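Local coordinates for molybdenum ABC transporter, periplasmic molybdenum-binding protein (PDB 4RXL) that binds tungstate in the cleft between its two lobes and probably delivers molybdate or tungstate to an ABC transporter in the membrane, at residues Ala59-Ala64 and Pro194-Leu199; Asn76-Leu81 and Pro198-Asn203; Leu86-Pro91 and Ser165-Val170. All coordinates share one frame; numbering follows the deposited sequence.

Interaction 1 (Ala59-Ala64 and Pro194-Leu199). With WO4 (tungstate(VI)ion), chain B.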
ATOM      1  N   ALA A  59      -2.492  -4.103  -2.714  1.00 13.85           N
ATOM      2  CA  ALA A  59      -2.265  -2.708  -3.065  1.00 13.39           C
ATOM      3  C   ALA A  59      -2.040  -2.489  -4.561  1.00 18.31           C
ATOM      4  O   ALA A  59      -1.775  -1.349  -4.996  1.00 16.50           O
ATOM      5  CB  ALA A  59      -1.134  -2.149  -2.247  1.00 13.03           C
ATOM      6  N   ASN A  60      -2.135  -3.570  -5.345  1.00 13.82           N
ATOM      7  CA  ASN A  60      -2.293  -3.444  -6.799  1.00 16.53           C
ATOM      8  C   ASN A  60      -3.209  -4.505  -7.401  1.00 17.15           C
ATOM      9  O   ASN A  60      -3.536  -5.480  -6.741  1.00 18.56           O
ATOM     10  CB  ASN A  60      -0.933  -3.396  -7.509  1.00 15.15           C
ATOM     11  CG  ASN A  60      -0.175  -4.700  -7.477  1.00 23.41           C
ATOM     12  OD1 ASN A  60      -0.702  -5.752  -7.114  1.00 20.14           O
ATOM     13  ND2 ASN A  60       1.114  -4.624  -7.868  1.00 22.73           N
ATOM     14  N   GLU A  61      -3.626  -4.321  -8.644  1.00 19.04           N
ATOM     15  CA  GLU A  61      -4.514  -5.287  -9.280  1.00 20.78           C
ATOM     16  C   GLU A  61      -3.782  -6.582  -9.592  1.00 21.36           C
ATOM     17  O   GLU A  61      -4.353  -7.671  -9.509  1.00 23.13           O
ATOM     18  CB  GLU A  61      -5.153  -4.661 -10.532  1.00 25.78           C
ATOM     19  CG  GLU A  61      -6.157  -3.564 -10.135  1.00 37.39           C
ATOM     20  CD  GLU A  61      -6.612  -2.661 -11.270  1.00 60.87           C
ATOM     21  OE1 GLU A  61      -5.769  -2.262 -12.100  1.00 71.58           O
ATOM     22  OE2 GLU A  61      -7.815  -2.317 -11.305  1.00 50.06           O
ATOM     23  N   GLU A  62      -2.497  -6.457  -9.896  1.00 19.67           N
ATOM     24  CA  GLU A  62      -1.683  -7.562 -10.377  1.00 23.47           C
ATOM     25  C   GLU A  62      -1.641  -8.708  -9.372  1.00 20.55           C
ATOM     26  O   GLU A  62      -1.847  -9.859  -9.757  1.00 20.58           O
ATOM     27  CB  GLU A  62      -0.267  -7.065 -10.720  1.00 27.56           C
ATOM     28  CG  GLU A  62      -0.190  -6.258 -12.031  1.00 49.89           C
ATOM     29  CD  GLU A  62      -0.937  -4.907 -12.040  1.00 40.09           C
ATOM     30  OE1 GLU A  62      -1.002  -4.220 -10.974  1.00 27.52           O
ATOM     31  OE2 GLU A  62      -1.437  -4.518 -13.140  1.00 35.99           O
ATOM     32  N   TRP A  63      -1.392  -8.430  -8.099  1.00 20.11           N
ATOM     33  CA  TRP A  63      -1.259  -9.540  -7.159  1.00 16.82           C
ATOM     34  C   TRP A  63      -2.569 -10.259  -6.892  1.00 19.99           C
ATOM     35  O   TRP A  63      -2.542 -11.438  -6.553  1.00 23.39           O
ATOM     36  CB  TRP A  63      -0.573  -9.138  -5.856  1.00 17.16           C
ATOM     37  CG  TRP A  63       0.912  -8.975  -6.117  1.00 18.94           C
ATOM     38  CD1 TRP A  63       1.643  -7.810  -6.107  1.00 19.99           C
ATOM     39  CD2 TRP A  63       1.816 -10.016  -6.466  1.00 17.62           C
ATOM     40  NE1 TRP A  63       2.963  -8.071  -6.425  1.00 21.55           N
ATOM     41  CE2 TRP A  63       3.089  -9.421  -6.655  1.00 17.12           C
ATOM     42  CE3 TRP A  63       1.680 -11.398  -6.630  1.00 20.19           C
ATOM     43  CZ2 TRP A  63       4.195 -10.157  -6.983  1.00 19.37           C
ATOM     44  CZ3 TRP A  63       2.777 -12.124  -6.974  1.00 19.75           C
ATOM     45  CH2 TRP A  63       4.031 -11.503  -7.142  1.00 22.11           C
ATOM     46  N   ALA A  64      -3.711  -9.582  -7.065  1.00 18.99           N
ATOM     47  CA  ALA A  64      -4.982 -10.273  -6.908  1.00 24.85           C
ATOM     48  C   ALA A  64      -5.246 -11.101  -8.153  1.00 26.32           C
ATOM     49  O   ALA A  64      -5.715 -12.238  -8.065  1.00 27.42           O
ATOM     50  CB  ALA A  64      -6.107  -9.289  -6.643  1.00 27.35           C
ATOM     51  N   PRO A 194      -2.386   3.864 -11.960  1.00 20.69           N
ATOM     52  CA  PRO A 194      -3.337   4.202 -10.901  1.00 20.12           C
ATOM     53  C   PRO A 194      -3.328   3.170  -9.772  1.00 18.62           C
ATOM     54  O   PRO A 194      -3.402   1.969 -10.017  1.00 19.85           O
ATOM     55  CB  PRO A 194      -4.681   4.232 -11.626  1.00 22.22           C
ATOM     56  CG  PRO A 194      -4.354   4.489 -13.059  1.00 24.98           C
ATOM     57  CD  PRO A 194      -3.008   3.873 -13.298  1.00 21.78           C
ATOM     58  N   ILE A 195      -3.210   3.642  -8.536  1.00 17.88           N
ATOM     59  CA  ILE A 195      -3.161   2.773  -7.367  1.00 13.78           C
ATOM     60  C   ILE A 195      -4.561   2.353  -6.954  1.00 17.50           C
ATOM     61  O   ILE A 195      -5.404   3.189  -6.670  1.00 17.78           O
ATOM     62  CB  ILE A 195      -2.489   3.476  -6.204  1.00 16.10           C
ATOM     63  CG1 ILE A 195      -1.089   3.896  -6.622  1.00 16.40           C
ATOM     64  CG2 ILE A 195      -2.470   2.579  -4.969  1.00 16.78           C
ATOM     65  CD1 ILE A 195      -0.517   5.015  -5.773  1.00 17.44           C
ATOM     66  N   ARG A 196      -4.812   1.043  -7.012  1.00 17.01           N
ATOM     67  CA  ARG A 196      -6.125   0.484  -6.784  1.00 17.09           C
ATOM     68  C   ARG A 196      -5.950  -0.764  -5.935  1.00 16.73           C
ATOM     69  O   ARG A 196      -4.988  -1.517  -6.124  1.00 19.21           O
ATOM     70  CB  ARG A 196      -6.791   0.098  -8.090  1.00 20.37           C
ATOM     71  CG  ARG A 196      -6.981   1.248  -9.060  1.00 19.95           C
ATOM     72  CD  ARG A 196      -8.099   2.184  -8.638  1.00 39.07           C
ATOM     73  NE  ARG A 196      -8.288   3.275  -9.606  1.00 48.29           N
ATOM     74  CZ  ARG A 196      -7.617   4.435  -9.613  1.00 37.80           C
ATOM     75  NH1 ARG A 196      -7.893   5.319 -10.564  1.00 54.17           N
ATOM     76  NH2 ARG A 196      -6.670   4.737  -8.694  1.00 26.61           N
ATOM     77  N   TYR A 197      -6.854  -0.942  -4.965  1.00 15.25           N
ATOM     78  CA  TYR A 197      -6.853  -2.057  -4.030  1.00 16.33           C
ATOM     79  C   TYR A 197      -7.974  -3.038  -4.299  1.00 15.29           C
ATOM     80  O   TYR A 197      -9.107  -2.781  -3.933  1.00 19.36           O
ATOM     81  CB  TYR A 197      -7.064  -1.544  -2.591  1.00 15.31           C
ATOM     82  CG  TYR A 197      -5.925  -0.752  -2.037  1.00 14.19           C
ATOM     83  CD1 TYR A 197      -5.739   0.541  -2.407  1.00 18.28           C
ATOM     84  CD2 TYR A 197      -5.027  -1.299  -1.085  1.00 15.49           C
ATOM     85  CE1 TYR A 197      -4.670   1.284  -1.913  1.00 16.73           C
ATOM     86  CE2 TYR A 197      -3.993  -0.557  -0.566  1.00 13.15           C
ATOM     87  CZ  TYR A 197      -3.825   0.750  -0.966  1.00 15.33           C
ATOM     88  OH  TYR A 197      -2.776   1.511  -0.481  1.00 18.14           O
ATOM     89  N   PRO A 198      -7.678  -4.149  -4.945  1.00 16.12           N
ATOM     90  CA  PRO A 198      -8.707  -5.174  -5.051  1.00 17.10           C
ATOM     91  C   PRO A 198      -8.917  -5.954  -3.759  1.00 18.17           C
ATOM     92  O   PRO A 198      -7.996  -6.177  -2.989  1.00 18.86           O
ATOM     93  CB  PRO A 198      -8.169  -6.113  -6.127  1.00 19.98           C
ATOM     94  CG  PRO A 198      -6.705  -5.925  -6.095  1.00 24.78           C
ATOM     95  CD  PRO A 198      -6.444  -4.505  -5.658  1.00 15.47           C
ATOM     96  N   LEU A 199     -10.141  -6.429  -3.585  1.00 17.95           N
ATOM     97  CA  LEU A 199     -10.518  -7.314  -2.512  1.00 20.92           C
ATOM     98  C   LEU A 199     -10.899  -8.619  -3.175  1.00 18.62           C
ATOM     99  O   LEU A 199     -11.840  -8.655  -3.993  1.00 20.87           O
ATOM    100  CB  LEU A 199     -11.692  -6.723  -1.753  1.00 20.00           C
ATOM    101  CG  LEU A 199     -12.512  -7.619  -0.830  1.00 21.38           C
ATOM    102  CD1 LEU A 199     -11.679  -8.071   0.363  1.00 23.11           C
ATOM    103  CD2 LEU A 199     -13.764  -6.884  -0.394  1.00 20.70           C
TER
HETATM  104  W   WO4 B 301       2.080  -2.513   0.172  1.00 14.46           W
HETATM  105  O1  WO4 B 301       3.605  -2.658   1.477  1.00 15.60           O
HETATM  106  O2  WO4 B 301       2.480  -1.427  -1.515  1.00 18.95           O
HETATM  107  O3  WO4 B 301       1.516  -4.404  -0.405  1.00 14.10           O
HETATM  108  O4  WO4 B 301       0.481  -1.575   1.080  1.00 13.75           O
HETATM  109  O   HOH W   1      -2.863  -1.210  -9.353  1.00 32.45           O

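Interaction 2 (Asn76-Leu81 and Pro198-Asn203)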
ATOM      1  N   ASN A  76     -14.871 -13.380 -10.934  1.00 29.30           N
ATOM      2  CA  ASN A  76     -15.952 -12.532 -10.412  1.00 30.30           C
ATOM      3  C   ASN A  76     -16.030 -12.387  -8.890  1.00 34.41           C
ATOM      4  O   ASN A  76     -16.979 -11.806  -8.360  1.00 36.52           O
ATOM      5  CB  ASN A  76     -17.314 -13.010 -10.945  1.00 32.57           C
ATOM      6  CG  ASN A  76     -17.758 -14.364 -10.389  1.00 34.13           C
ATOM      7  OD1 ASN A  76     -16.992 -15.061  -9.733  1.00 37.58           O
ATOM      8  ND2 ASN A  76     -19.009 -14.740 -10.664  1.00 42.45           N
ATOM      9  N   LYS A  77     -15.034 -12.900  -8.180  1.00 26.47           N
ATOM     10  CA  LYS A  77     -14.942 -12.702  -6.732  1.00 27.13           C
ATOM     11  C   LYS A  77     -13.856 -11.707  -6.330  1.00 24.97           C
ATOM     12  O   LYS A  77     -13.385 -11.732  -5.182  1.00 23.09           O
ATOM     13  CB  LYS A  77     -14.705 -14.060  -6.061  1.00 27.51           C
ATOM     14  CG  LYS A  77     -15.858 -15.035  -6.252  1.00 27.55           C
ATOM     15  CD  LYS A  77     -16.978 -14.772  -5.262  1.00 35.27           C
ATOM     16  CE  LYS A  77     -18.313 -15.339  -5.696  1.00 57.48           C
ATOM     17  NZ  LYS A  77     -19.390 -14.743  -4.857  1.00 50.46           N
ATOM     18  N   VAL A  78     -13.449 -10.851  -7.263  1.00 22.88           N
ATOM     19  CA  VAL A  78     -12.530  -9.773  -6.995  1.00 23.05           C
ATOM     20  C   VAL A  78     -13.252  -8.479  -7.293  1.00 24.71           C
ATOM     21  O   VAL A  78     -13.861  -8.342  -8.345  1.00 26.66           O
ATOM     22  CB  VAL A  78     -11.268  -9.866  -7.874  1.00 22.41           C
ATOM     23  CG1 VAL A  78     -10.273  -8.777  -7.516  1.00 26.53           C
ATOM     24  CG2 VAL A  78     -10.651 -11.248  -7.772  1.00 28.76           C
ATOM     25  N   VAL A  79     -13.218  -7.538  -6.360  1.00 21.87           N
ATOM     26  CA  VAL A  79     -13.878  -6.233  -6.569  1.00 24.83           C
ATOM     27  C   VAL A  79     -12.911  -5.156  -6.120  1.00 22.88           C
ATOM     28  O   VAL A  79     -12.085  -5.398  -5.268  1.00 21.50           O
ATOM     29  CB  VAL A  79     -15.218  -6.110  -5.809  1.00 29.19           C
ATOM     30  CG1 VAL A  79     -16.139  -7.266  -6.170  1.00 43.30           C
ATOM     31  CG2 VAL A  79     -15.003  -6.051  -4.302  1.00 30.32           C
ATOM     32  N   THR A  80     -12.956  -3.965  -6.693  1.00 25.68           N
ATOM     33  CA  THR A  80     -12.027  -2.916  -6.264  1.00 22.70           C
ATOM     34  C   THR A  80     -12.623  -2.174  -5.074  1.00 22.97           C
ATOM     35  O   THR A  80     -13.789  -1.772  -5.066  1.00 25.92           O
ATOM     36  CB  THR A  80     -11.705  -1.925  -7.389  1.00 30.43           C
ATOM     37  OG1 THR A  80     -11.356  -2.658  -8.562  1.00 32.80           O
ATOM     38  CG2 THR A  80     -10.551  -1.041  -7.005  1.00 30.15           C
ATOM     39  N   LEU A  81     -11.803  -2.018  -4.058  1.00 18.15           N
ATOM     40  CA  LEU A  81     -12.218  -1.470  -2.786  1.00 20.23           C
ATOM     41  C   LEU A  81     -11.916   0.042  -2.623  1.00 22.25           C
ATOM     42  O   LEU A  81     -12.675   0.785  -2.003  1.00 25.18           O
ATOM     43  CB  LEU A  81     -11.495  -2.258  -1.710  1.00 23.56           C
ATOM     44  CG  LEU A  81     -11.903  -2.028  -0.274  1.00 27.23           C
ATOM     45  CD1 LEU A  81     -13.383  -2.304  -0.112  1.00 32.74           C
ATOM     46  CD2 LEU A  81     -11.076  -2.946   0.585  1.00 24.61           C
ATOM     47  N   PRO A 198      -7.678  -4.149  -4.945  1.00 16.12           N
ATOM     48  CA  PRO A 198      -8.707  -5.174  -5.051  1.00 17.10           C
ATOM     49  C   PRO A 198      -8.917  -5.954  -3.759  1.00 18.17           C
ATOM     50  O   PRO A 198      -7.996  -6.177  -2.989  1.00 18.86           O
ATOM     51  CB  PRO A 198      -8.169  -6.113  -6.127  1.00 19.98           C
ATOM     52  CG  PRO A 198      -6.705  -5.925  -6.095  1.00 24.78           C
ATOM     53  CD  PRO A 198      -6.444  -4.505  -5.658  1.00 15.47           C
ATOM     54  N   LEU A 199     -10.141  -6.429  -3.585  1.00 17.95           N
ATOM     55  CA  LEU A 199     -10.518  -7.314  -2.512  1.00 20.92           C
ATOM     56  C   LEU A 199     -10.899  -8.619  -3.175  1.00 18.62           C
ATOM     57  O   LEU A 199     -11.840  -8.655  -3.993  1.00 20.87           O
ATOM     58  CB  LEU A 199     -11.692  -6.723  -1.753  1.00 20.00           C
ATOM     59  CG  LEU A 199     -12.512  -7.619  -0.830  1.00 21.38           C
ATOM     60  CD1 LEU A 199     -11.679  -8.071   0.363  1.00 23.11           C
ATOM     61  CD2 LEU A 199     -13.764  -6.884  -0.394  1.00 20.70           C
ATOM     62  N   ALA A 200     -10.172  -9.681  -2.839  1.00 17.97           N
ATOM     63  CA  ALA A 200     -10.419 -11.009  -3.398  1.00 21.98           C
ATOM     64  C   ALA A 200     -11.054 -11.926  -2.359  1.00 21.26           C
ATOM     65  O   ALA A 200     -10.565 -12.029  -1.228  1.00 19.81           O
ATOM     66  CB  ALA A 200      -9.113 -11.594  -3.899  1.00 21.14           C
ATOM     67  N   GLN A 201     -12.116 -12.618  -2.736  1.00 21.47           N
ATOM     68  CA  GLN A 201     -12.774 -13.535  -1.852  1.00 23.10           C
ATOM     69  C   GLN A 201     -12.283 -14.934  -2.250  1.00 22.14           C
ATOM     70  O   GLN A 201     -12.546 -15.379  -3.374  1.00 25.47           O
ATOM     71  CB  GLN A 201     -14.294 -13.398  -2.029  1.00 26.18           C
ATOM     72  CG  GLN A 201     -15.119 -14.113  -0.985  1.00 31.30           C
ATOM     73  CD  GLN A 201     -16.618 -14.039  -1.276  1.00 31.46           C
ATOM     74  OE1 GLN A 201     -17.119 -12.994  -1.690  1.00 31.91           O
ATOM     75  NE2 GLN A 201     -17.328 -15.152  -1.074  1.00 37.80           N
ATOM     76  N   LEU A 202     -11.594 -15.638  -1.360  1.00 23.36           N
ATOM     77  CA  LEU A 202     -10.905 -16.876  -1.712  1.00 26.42           C
ATOM     78  C   LEU A 202     -11.753 -18.147  -1.545  1.00 29.19           C
ATOM     79  O   LEU A 202     -11.321 -19.251  -1.886  1.00 33.73           O
ATOM     80  CB  LEU A 202      -9.600 -16.969  -0.910  1.00 27.16           C
ATOM     81  CG  LEU A 202      -8.545 -15.958  -1.360  1.00 36.31           C
ATOM     82  CD1 LEU A 202      -7.921 -15.253  -0.183  1.00 29.05           C
ATOM     83  CD2 LEU A 202      -7.481 -16.663  -2.190  1.00 67.15           C
ATOM     84  N   ASN A 203     -12.970 -18.010  -1.040  1.00 26.32           N
ATOM     85  CA  ASN A 203     -13.876 -19.132  -0.916  1.00 30.95           C
ATOM     86  C   ASN A 203     -15.313 -18.619  -0.829  1.00 29.13           C
ATOM     87  O   ASN A 203     -15.523 -17.392  -0.824  1.00 29.73           O
ATOM     88  CB  ASN A 203     -13.510 -20.022   0.285  1.00 27.82           C
ATOM     89  CG  ASN A 203     -13.501 -19.269   1.602  1.00 29.57           C
ATOM     90  OD1 ASN A 203     -14.490 -18.645   1.988  1.00 29.48           O
ATOM     91  ND2 ASN A 203     -12.380 -19.334   2.308  1.00 29.93           N
TER
HETATM   92  O   HOH W   2     -14.731  -9.822  -3.639  1.00 35.99           O
HETATM   93  O   HOH W   3     -19.723 -12.541  -2.420  1.00 39.40           O

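Interaction 3 (Leu86-Pro91 and Ser165-Val170)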
ATOM      1  N   LEU A  86       0.487   8.459  -4.425  1.00 15.53           N
ATOM      2  CA  LEU A  86       1.874   8.223  -4.026  1.00 16.15           C
ATOM      3  C   LEU A  86       2.559   9.561  -3.694  1.00 16.59           C
ATOM      4  O   LEU A  86       2.385  10.558  -4.415  1.00 17.45           O
ATOM      5  CB  LEU A  86       2.613   7.547  -5.176  1.00 16.47           C
ATOM      6  CG  LEU A  86       3.865   6.726  -4.871  1.00 16.57           C
ATOM      7  CD1 LEU A  86       3.480   5.421  -4.219  1.00 17.48           C
ATOM      8  CD2 LEU A  86       4.624   6.465  -6.155  1.00 21.92           C
ATOM      9  N   VAL A  87       3.314   9.559  -2.593  1.00 15.77           N
ATOM     10  CA  VAL A  87       3.975  10.753  -2.110  1.00 15.93           C
ATOM     11  C   VAL A  87       5.434  10.529  -1.748  1.00 17.09           C
ATOM     12  O   VAL A  87       5.894   9.409  -1.503  1.00 17.33           O
ATOM     13  CB  VAL A  87       3.230  11.357  -0.904  1.00 20.85           C
ATOM     14  CG1 VAL A  87       1.812  11.747  -1.318  1.00 18.06           C
ATOM     15  CG2 VAL A  87       3.194  10.400   0.273  1.00 19.87           C
ATOM     16  N   LEU A  88       6.143  11.652  -1.768  1.00 18.57           N
ATOM     17  CA  LEU A  88       7.506  11.740  -1.332  1.00 18.15           C
ATOM     18  C   LEU A  88       7.458  12.364   0.046  1.00 18.70           C
ATOM     19  O   LEU A  88       6.905  13.464   0.234  1.00 20.53           O
ATOM     20  CB  LEU A  88       8.299  12.610  -2.290  1.00 19.79           C
ATOM     21  CG  LEU A  88       9.801  12.759  -2.010  1.00 22.30           C
ATOM     22  CD1 LEU A  88      10.524  11.419  -2.127  1.00 20.96           C
ATOM     23  CD2 LEU A  88      10.343  13.767  -2.988  1.00 21.73           C
ATOM     24  N   ILE A  89       8.059  11.676   1.006  1.00 20.01           N
ATOM     25  CA  ILE A  89       8.119  12.142   2.392  1.00 21.86           C
ATOM     26  C   ILE A  89       9.541  12.347   2.904  1.00 25.90           C
ATOM     27  O   ILE A  89      10.496  11.794   2.370  1.00 23.61           O
ATOM     28  CB  ILE A  89       7.364  11.195   3.355  1.00 22.50           C
ATOM     29  CG1 ILE A  89       7.864   9.749   3.269  1.00 20.08           C
ATOM     30  CG2 ILE A  89       5.880  11.149   3.051  1.00 19.95           C
ATOM     31  CD1 ILE A  89       7.510   8.931   4.486  1.00 19.35           C
ATOM     32  N   ARG A  90       9.628  13.143   3.964  1.00 23.88           N
ATOM     33  CA  ARG A  90      10.861  13.428   4.695  1.00 25.39           C
ATOM     34  C   ARG A  90      10.528  13.306   6.187  1.00 25.29           C
ATOM     35  O   ARG A  90       9.351  13.405   6.555  1.00 27.50           O
ATOM     36  CB  ARG A  90      11.324  14.874   4.409  1.00 26.66           C
ATOM     37  CG  ARG A  90      10.372  15.947   4.920  1.00 31.65           C
ATOM     38  CD  ARG A  90      10.950  17.338   4.737  1.00 37.86           C
ATOM     39  NE  ARG A  90      10.040  18.405   5.165  1.00 40.55           N
ATOM     40  CZ  ARG A  90       9.896  18.849   6.418  1.00 49.65           C
ATOM     41  NH1 ARG A  90      10.579  18.315   7.425  1.00 38.77           N
ATOM     42  NH2 ARG A  90       9.051  19.846   6.666  1.00 43.77           N
ATOM     43  N   PRO A  91      11.547  13.109   7.052  1.00 28.10           N
ATOM     44  CA  PRO A  91      11.287  13.183   8.489  1.00 31.20           C
ATOM     45  C   PRO A  91      10.951  14.615   8.847  1.00 34.06           C
ATOM     46  O   PRO A  91      11.581  15.529   8.308  1.00 34.83           O
ATOM     47  CB  PRO A  91      12.610  12.757   9.140  1.00 35.12           C
ATOM     48  CG  PRO A  91      13.498  12.298   8.039  1.00 30.78           C
ATOM     49  CD  PRO A  91      12.949  12.816   6.744  1.00 29.03           C
ATOM     50  N   SER A 165      16.449   7.449   6.699  1.00 31.00           N
ATOM     51  CA  SER A 165      16.333   7.949   5.337  1.00 33.78           C
ATOM     52  C   SER A 165      15.754   9.370   5.372  1.00 31.54           C
ATOM     53  O   SER A 165      14.752   9.619   6.036  1.00 34.12           O
ATOM     54  CB  SER A 165      15.419   7.047   4.506  1.00 29.24           C
ATOM     55  OG  SER A 165      16.041   5.821   4.155  1.00 30.46           O
ATOM     56  N   PRO A 166      16.372  10.310   4.638  1.00 30.09           N
ATOM     57  CA  PRO A 166      15.859  11.672   4.570  1.00 28.72           C
ATOM     58  C   PRO A 166      14.751  11.848   3.571  1.00 29.43           C
ATOM     59  O   PRO A 166      14.079  12.851   3.618  1.00 28.70           O
ATOM     60  CB  PRO A 166      17.099  12.487   4.168  1.00 33.57           C
ATOM     61  CG  PRO A 166      17.908  11.534   3.362  1.00 33.81           C
ATOM     62  CD  PRO A 166      17.671  10.179   3.955  1.00 34.52           C
ATOM     63  N   LEU A 167      14.552  10.874   2.689  1.00 27.27           N
ATOM     64  CA  LEU A 167      13.387  10.842   1.812  1.00 27.37           C
ATOM     65  C   LEU A 167      12.901   9.402   1.695  1.00 25.00           C
ATOM     66  O   LEU A 167      13.696   8.450   1.760  1.00 22.36           O
ATOM     67  CB  LEU A 167      13.710  11.363   0.414  1.00 28.67           C
ATOM     68  CG  LEU A 167      14.119  12.826   0.290  1.00 25.55           C
ATOM     69  CD1 LEU A 167      14.664  13.101  -1.106  1.00 30.59           C
ATOM     70  CD2 LEU A 167      12.956  13.756   0.624  1.00 29.98           C
ATOM     71  N   GLY A 168      11.600   9.246   1.500  1.00 22.69           N
ATOM     72  CA  GLY A 168      11.028   7.973   1.171  1.00 20.50           C
ATOM     73  C   GLY A 168       9.809   8.144   0.305  1.00 20.00           C
ATOM     74  O   GLY A 168       9.250   9.245   0.199  1.00 18.95           O
ATOM     75  N   ILE A 169       9.401   7.048  -0.316  1.00 17.77           N
ATOM     76  CA  ILE A 169       8.220   7.036  -1.165  1.00 16.38           C
ATOM     77  C   ILE A 169       7.189   6.071  -0.574  1.00 16.77           C
ATOM     78  O   ILE A 169       7.413   4.887  -0.480  1.00 16.33           O
ATOM     79  CB  ILE A 169       8.552   6.706  -2.632  1.00 16.73           C
ATOM     80  CG1 ILE A 169       9.453   7.785  -3.216  1.00 18.51           C
ATOM     81  CG2 ILE A 169       7.259   6.617  -3.447  1.00 14.68           C
ATOM     82  CD1 ILE A 169      10.073   7.403  -4.544  1.00 20.26           C
ATOM     83  N   VAL A 170       6.044   6.619  -0.180  1.00 14.70           N
ATOM     84  CA  VAL A 170       4.999   5.880   0.453  1.00 14.55           C
ATOM     85  C   VAL A 170       3.661   6.326  -0.137  1.00 14.27           C
ATOM     86  O   VAL A 170       3.610   7.193  -1.023  1.00 15.10           O
ATOM     87  CB  VAL A 170       5.009   6.022   1.994  1.00 15.56           C
ATOM     88  CG1 VAL A 170       6.306   5.512   2.597  1.00 18.64           C
ATOM     89  CG2 VAL A 170       4.747   7.457   2.399  1.00 19.68           C
TER

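Interaction 1 (Ala59-Ala64 and Pro194-Leu199)
The backbone leading from Ala59 into helix 61-69 passes beside strand 195-201 with the CA atoms of Ala59 and Tyr197 4.7 Å apart, beside the tungstate site of a periplasmic binding protein fold. Direct backbone hydrogen bonds are absent between the segments; their place is taken by a CA-H...O contact, with Asn60 CA 3.4 Å from Arg196 O, and by a water that bridges Glu61 N and Pro194 O.

The aromatic ring of Tyr197 lies against Ala59. Ala59 CA sits over one ring face, 4.1 Å from the centroid and 29° off the normal, a CH-pi contact, while the methyl CB reaches Tyr197 CE2 at 3.7 Å. The same methyl faces the ion, with Ala59 CB 3.7 Å from tungstate O4, so this residue touches both the ring and the ligand. Tyr197 OH is hydrogen-bonded to Ser13 OG, which is itself hydrogen-bonded to the tungstate, and this makes the tyrosine a second-shell residue of the site.

Asn60 serves as the N-cap of the helix. With chi1 at 69° its amide turns back over the first turn, and OD1 accepts from Trp63 N at 2.9 Å along a nearly straight bond (167°). The donor is tilted out of the carbonyl plane.

The Pro198 ring packs against the Asn60 carbonyl and the start of the helix. Pro198 CD lies 3.3 Å from Asn60 O, and Pro198 CG presses on the methyl CB of Ala64 at 3.5 Å, tighter than usual for two carbons.

Interaction 2 (Asn76-Leu81 and Pro198-Asn203)
Val79 and Leu199 face each other as an antiparallel hydrogen-bonded pair, and two reciprocal bonds knit the backbone closely here. Leu199 N donates to Val79 O at 2.8 Å (170°), and Val79 N returns the bond to Leu199 O at 3.0 Å. Their side chains lie side by side and point the same way, Val79 CG2 reaching Leu199 CD2; Leu199 goes on to pack against Ile57 and Leu215. Side-chain packing is tighter on the opposite face of the sheet, where Val78 CG1, anti to the backbone N, meets Pro198 CB at 3.7 Å, and CG2 of the same valine reaches Ala200 CB at 4.2 Å.

Toward the partly exposed Lys77, water enters the contact. Gln201 N binds Lys77 O at 2.9 Å, but a water also donates to that carbonyl and to Leu199 O. The side chains cross, Lys77 CD passing Gln201 OE1 at 4.0 Å without a direct polar bond; a second water donates to Gln201 OE1 and makes a weak bond with Lys77 NZ. Gln201 NE2 donates to Asn203 O, in the carbonyl plane.

Strand 195-201, antiparallel to both 55-57 and 78-91 in a sheet that also holds parallel strands, is consistent with the mixed sheet of a periplasmic binding protein lobe.

Interaction 3 (Leu86-Pro91 and Ser165-Val170)
An antiparallel strand pair of the second lobe, Val87 with Val170 and Ile89 with Gly168, joins the far end of the long strand 78-91 to strand 168-171; the short strand axes lie at 138°, a marked twist. Both pairs are doubly hydrogen-bonded. Val87 N meets Val170 O at 2.9 Å, almost straight at 176°, and Val170 N reaches Val87 O at 3.1 Å. Two residues on, past the non-hydrogen-bonded pair Leu88-Ile169, Ile89 N to Gly168 O is 2.8 Å and Gly168 N to Ile89 O is 2.9 Å. Val87 O and Ile89 O each take a further CA-H...O contact, from Ile169 CA and Leu167 CA.

The side chains sort onto two faces. On one, Leu88 CD1 comes 3.9 Å from Ile169 CG1 and also near Leu167 CB, while Leu86 CG touches the other branch of the same isoleucine, CG2, at 3.7 Å. Leu167 and Ile169 also pack on Leu116 of strand 116-119.

On the other face Ile89 sends CG1 between its own backbone N and carbonyl carbon (chi1 56°). That branch passes over Gly168, with CG1 3.4 Å from Gly168 O, and carries CD1 to Val170 CG2 at 3.8 Å, the two side chains meeting at about a right angle. Helix 153-161 covers this side: Leu157 and Val160 touch Ile89, and Val153, whose N binds the tungstate, touches Val170. Beyond the last bridge, at Ile89-Gly168, Pro91 CD lies against Pro166 O.

Strand 168-171 ends at Tyr171, whose OH is hydrogen-bonded to the tungstate. A central sheet with a helix packed on it and ligand residues at its strand ends is characteristic of the alpha/beta lobes of periplasmic binding proteins.

In the fold
Strand 78-91 connects the set: its first part pairs with strand 195-201 in interaction 2, its last part with strand 168-171 in interaction 3, their centres about 30 Å apart on opposite sides of the chain's centre. Interaction 1 has its centre about 10 Å from that of interaction 2 and about 21 Å from that of interaction 3. It shares Pro198 and Leu199 with the former, and Ile195 CD1 packs near Leu86 of the latter. Along the chain, 59-64 comes first, then 76-81, 86-91, 165-170 and finally the overlapping 194-199 and 198-203. Strand 78-91, interrupted by a bulge or short loop, runs from one lobe into the other, consistent with a hinge connection beside the tungstate cleft.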